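Local coordinates for protein short afifavidin (Afifella pfennigii, PDB 6HDT) that binds biotin and 2-iminobiotin in strong non-covalent complexes as a dimeric bacterial member of the avidin family, though its exact biological role is still obscure, at residues 39-44 against 63-68; 70-75 against 87-92. One frame throughout, in Å; residues are numbered along the deposited sequence.

Contact 1 (39-44 against 63-68); sequences NSVSGF and GLTWGN
V41 and G63 form a hydrogen-bonded antiparallel pair in which each N-H reaches the other's carbonyl, G63 N to V41 O at 2.8 Å and V41 N to G63 O at 3.0 Å, while the short strand axes run at 132° to each other. T65 N then donates to N39 O at 2.9 Å, and L64 CA leans on that same oxygen. Among side chains, V41 sends CG2 across to T65, 3.7 Å from T65 CB, and the two cross at about a right angle. With CG1 anti to the backbone N (chi1 176°), CG2 is left anti to the carbonyl carbon, pointing at T65. N39 brings its amide ND2 to the rim of the W66 indole, 3.7 Å from CE3 and in the ring plane, with amide and ring 84° apart. T65 OG1 bonds to F69 O just past the turn. All this belongs to the antiparallel hairpin of strands 40-46 and 58-66, neighbours in the avidin barrel. V41 and T65 face the barrel interior beside F35 of strand 30-35, and helix 7-14 meets T65 through S10 and F14. On the outer surface, N39 and W66 pack on D77 of the second subunit and L64 on its P60.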
# COMPACT_ATOMS: atom_id res chain seq x y z
N ASN A 39 7.72 9.76 -6.34
CA ASN A 39 7.92 8.48 -5.63
C ASN A 39 6.90 7.37 -6.02
O ASN A 39 6.76 6.36 -5.30
CB ASN A 39 7.92 8.68 -4.08
CG ASN A 39 8.90 9.76 -3.61
OD1 ASN A 39 8.68 10.49 -2.61
ND2 ASN A 39 9.98 9.89 -4.32
N SER A 40 6.21 7.56 -7.14
CA SER A 40 5.15 6.66 -7.49
C SER A 40 5.63 5.29 -7.96
O SER A 40 6.73 5.13 -8.50
CB SER A 40 4.18 7.30 -8.50
OG SER A 40 4.77 7.48 -9.78
N VAL A 41 4.76 4.31 -7.73
CA VAL A 41 4.91 2.95 -8.20
C VAL A 41 3.59 2.59 -8.86
O VAL A 41 2.52 2.75 -8.24
CB VAL A 41 5.17 1.96 -7.04
CG1 VAL A 41 5.23 0.53 -7.54
CG2 VAL A 41 6.46 2.33 -6.32
N SER A 42 3.66 2.12 -10.09
CA SER A 42 2.50 1.55 -10.76
C SER A 42 2.90 0.21 -11.34
O SER A 42 4.08 -0.19 -11.31
CB SER A 42 2.03 2.47 -11.89
OG SER A 42 1.48 3.66 -11.36
N GLY A 43 1.92 -0.49 -11.85
CA GLY A 43 2.17 -1.74 -12.53
C GLY A 43 0.90 -2.58 -12.55
O GLY A 43 -0.21 -2.04 -12.54
N PHE A 44 1.12 -3.88 -12.55
CA PHE A 44 0.09 -4.91 -12.51
C PHE A 44 0.62 -6.17 -11.83
O PHE A 44 1.84 -6.40 -11.73
CB PHE A 44 -0.44 -5.24 -13.91
CG PHE A 44 0.52 -6.04 -14.76
CD1 PHE A 44 0.56 -7.43 -14.71
CD2 PHE A 44 1.37 -5.38 -15.63
CE1 PHE A 44 1.46 -8.15 -15.50
CE2 PHE A 44 2.24 -6.09 -16.43
CZ PHE A 44 2.29 -7.47 -16.36
N GLY A 63 1.44 2.18 -5.70
CA GLY A 63 2.19 2.27 -4.46
C GLY A 63 3.10 3.47 -4.46
O GLY A 63 2.98 4.38 -5.30
N LEU A 64 4.00 3.46 -3.48
CA LEU A 64 5.05 4.45 -3.37
C LEU A 64 6.35 3.77 -2.98
O LEU A 64 6.37 2.67 -2.47
CB LEU A 64 4.72 5.51 -2.33
CG LEU A 64 3.50 6.37 -2.62
CD1 LEU A 64 3.01 7.06 -1.35
CD2 LEU A 64 3.77 7.35 -3.75
N THR A 65 7.44 4.47 -3.23
CA THR A 65 8.77 3.94 -2.94
C THR A 65 9.65 5.05 -2.41
O THR A 65 9.43 6.22 -2.71
CB THR A 65 9.37 3.32 -4.22
OG1 THR A 65 10.69 2.86 -3.96
CG2 THR A 65 9.44 4.34 -5.35
N TRP A 66 10.61 4.68 -1.56
CA TRP A 66 11.74 5.53 -1.30
C TRP A 66 13.00 4.66 -1.09
O TRP A 66 12.97 3.70 -0.32
CB TRP A 66 11.54 6.42 -0.07
CG TRP A 66 12.75 7.21 0.08
CD1 TRP A 66 13.85 6.91 0.83
CD2 TRP A 66 13.07 8.37 -0.66
NE1 TRP A 66 14.83 7.85 0.64
CE2 TRP A 66 14.38 8.77 -0.28
CE3 TRP A 66 12.38 9.14 -1.60
CZ2 TRP A 66 14.99 9.90 -0.79
CZ3 TRP A 66 12.98 10.27 -2.11
CH2 TRP A 66 14.28 10.64 -1.71
N GLY A 67 14.12 5.03 -1.71
CA GLY A 67 15.31 4.24 -1.54
C GLY A 67 15.03 2.80 -1.95
O GLY A 67 14.40 2.54 -3.01
N ASN A 68 15.44 1.85 -1.11
CA ASN A 68 15.19 0.45 -1.43
C ASN A 68 13.93 -0.10 -0.78
O ASN A 68 13.77 -1.29 -0.66
CB ASN A 68 16.41 -0.44 -1.13
CG ASN A 68 16.73 -0.51 0.32
OD1 ASN A 68 16.86 0.51 0.98
ND2 ASN A 68 16.86 -1.72 0.85

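Contact 2 (70-75 against 87-92); sequences IGFTVA and TSWTGF. With BTN (biotin), chain E.
Six backbone hydrogen bonds join strands 70-75 and 87-92, two for each of the antiparallel pairs I70-G91, F72-W89 and V74-T87. At F72, W89 N reaches F72 O at 2.8 Å. Between these pairs, T73 OG1 and S88 OG approach to 2.8 Å on the face that meets the second subunit, where T73 and S88 pack on its G71. The aromatic contacts lie on the other face. F72 CE2 comes in at a slant to the W89 indole, 3.3 Å from W89 CE3, with the F72 ring and the five-membered ring at 20° but slid apart; W89 CB sits over the F72 face, a CH-pi contact 3.9 Å from the ring centroid. T87 CG2 lies over one indole face, toward its rim, while V74 CG2 comes 3.7 Å from W89 CZ3. Toward biotin, S1 lies 3.3 Å from T87 OG1, which W76 NE1 holds, and 3.6 Å from W89 CZ2. Were W89 an alanine, D123 would probably lose its indole N-H partner and a gap is likely to open between F72 and the biotin sulfur. Sulfur thus meets hydroxyl and indole, while W89 NE1, a second-shell donor, probably helps fix the D123 carboxylate that binds biotin.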
# COMPACT_ATOMS: atom_id res chain seq x y z
N ILE A 70 9.58 -0.11 -0.50
CA ILE A 70 8.41 -0.06 -1.35
C ILE A 70 7.17 -0.53 -0.61
O ILE A 70 7.24 -1.35 0.28
CB ILE A 70 8.64 -0.90 -2.61
CG1 ILE A 70 7.57 -0.59 -3.68
CG2 ILE A 70 8.73 -2.37 -2.29
CD1 ILE A 70 7.94 -1.12 -5.06
N GLY A 71 6.04 0.02 -1.03
CA GLY A 71 4.73 -0.50 -0.62
C GLY A 71 3.77 -0.35 -1.76
O GLY A 71 3.83 0.65 -2.50
N PHE A 72 2.90 -1.34 -1.93
CA PHE A 72 1.94 -1.29 -3.02
C PHE A 72 0.70 -2.09 -2.72
O PHE A 72 0.71 -3.04 -1.94
CB PHE A 72 2.53 -1.72 -4.36
CG PHE A 72 3.18 -3.08 -4.34
CD1 PHE A 72 4.53 -3.22 -4.05
CD2 PHE A 72 2.47 -4.20 -4.68
CE1 PHE A 72 5.12 -4.47 -4.05
CE2 PHE A 72 3.04 -5.46 -4.67
CZ PHE A 72 4.40 -5.59 -4.36
N THR A 73 -0.38 -1.67 -3.36
CA THR A 73 -1.70 -2.26 -3.12
C THR A 73 -2.32 -2.76 -4.41
O THR A 73 -2.14 -2.15 -5.45
CB THR A 73 -2.62 -1.22 -2.47
OG1 THR A 73 -2.06 -0.85 -1.22
CG2 THR A 73 -4.03 -1.76 -2.25
N VAL A 74 -3.06 -3.87 -4.32
CA VAL A 74 -3.86 -4.41 -5.42
C VAL A 74 -5.29 -4.65 -4.89
O VAL A 74 -5.51 -5.35 -3.89
CB VAL A 74 -3.31 -5.75 -5.94
CG1 VAL A 74 -4.30 -6.41 -6.90
CG2 VAL A 74 -1.96 -5.57 -6.58
N ALA A 75 -6.25 -4.04 -5.56
CA ALA A 75 -7.66 -4.31 -5.31
C ALA A 75 -8.13 -5.42 -6.27
O ALA A 75 -7.96 -5.28 -7.50
CB ALA A 75 -8.43 -3.04 -5.52
N THR A 87 -5.18 -6.39 -1.19
CA THR A 87 -3.87 -6.71 -0.54
C THR A 87 -2.91 -5.53 -0.63
O THR A 87 -2.88 -4.80 -1.61
CB THR A 87 -3.21 -7.93 -1.23
OG1 THR A 87 -4.10 -9.04 -1.28
CG2 THR A 87 -1.91 -8.37 -0.59
N SER A 88 -2.10 -5.34 0.42
CA SER A 88 -0.94 -4.45 0.33
C SER A 88 0.30 -5.21 0.71
O SER A 88 0.30 -5.95 1.66
CB SER A 88 -1.08 -3.22 1.21
OG SER A 88 -2.35 -2.52 0.98
N TRP A 89 1.39 -4.93 0.00
CA TRP A 89 2.66 -5.50 0.31
C TRP A 89 3.57 -4.38 0.76
O TRP A 89 3.46 -3.27 0.24
CB TRP A 89 3.29 -6.11 -0.94
CG TRP A 89 2.72 -7.36 -1.48
CD1 TRP A 89 3.23 -8.61 -1.37
CD2 TRP A 89 1.54 -7.48 -2.28
NE1 TRP A 89 2.45 -9.51 -2.03
CE2 TRP A 89 1.40 -8.84 -2.60
CE3 TRP A 89 0.60 -6.56 -2.76
CZ2 TRP A 89 0.37 -9.31 -3.40
CZ3 TRP A 89 -0.45 -7.04 -3.55
CH2 TRP A 89 -0.56 -8.39 -3.85
N THR A 90 4.53 -4.67 1.64
CA THR A 90 5.51 -3.66 2.02
C THR A 90 6.83 -4.37 2.26
O THR A 90 6.86 -5.45 2.80
CB THR A 90 5.10 -2.89 3.29
OG1 THR A 90 3.68 -2.62 3.26
CG2 THR A 90 5.89 -1.56 3.42
N GLY A 91 7.92 -3.77 1.81
CA GLY A 91 9.18 -4.49 1.89
C GLY A 91 10.35 -3.69 1.38
O GLY A 91 10.29 -2.49 1.21
N PHE A 92 11.44 -4.43 1.18
CA PHE A 92 12.73 -3.87 0.85
C PHE A 92 13.48 -4.74 -0.15
O PHE A 92 13.38 -5.99 -0.14
CB PHE A 92 13.57 -3.67 2.09
CG PHE A 92 13.87 -4.92 2.85
CD1 PHE A 92 13.00 -5.37 3.85
CD2 PHE A 92 15.04 -5.65 2.61
CE1 PHE A 92 13.28 -6.51 4.57
CE2 PHE A 92 15.32 -6.81 3.34
CZ PHE A 92 14.44 -7.24 4.32
C11 BTN E . -8.35 -13.21 -3.13
O11 BTN E . -9.07 -12.60 -2.32
O12 BTN E . -8.19 -14.45 -3.08
C10 BTN E . -7.63 -12.38 -4.18
C9 BTN E . -6.27 -12.94 -4.56
C8 BTN E . -5.24 -12.80 -3.44
C7 BTN E . -3.89 -13.45 -3.75
C2 BTN E . -2.94 -13.23 -2.58
S1 BTN E . -2.27 -11.59 -2.43
C6 BTN E . -1.03 -12.13 -1.29
C5 BTN E . -0.60 -13.50 -1.80
N1 BTN E . 0.49 -13.42 -2.74
C3 BTN E . 0.20 -13.80 -3.99
O3 BTN E . 1.02 -13.83 -4.92
N2 BTN E . -1.11 -14.16 -4.02
C4 BTN E . -1.69 -14.11 -2.69

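Overall arrangement
From the N terminus, the chain passes helix 7-14 and strands 20-24 and 30-35 before contact 1, where 63-68 returns to 39-44 and closes the hairpin of strands 40-46 and 58-66. A tight turn leads into strand 69-77, and contact 2 closes the next hairpin when 87-92 comes back along 70-75. The two follow in series, neither nested nor crossed, as expected of an up-and-down avidin barrel of eight strands. Their centres lie about 9 Å apart, and the middle strands join them: L64 N probably hydrogen-bonds G71 O, and V41 packs on I70. Together they tie four consecutive strands into one wall, with biotin beside contact 2 and the second subunit touching both contacts.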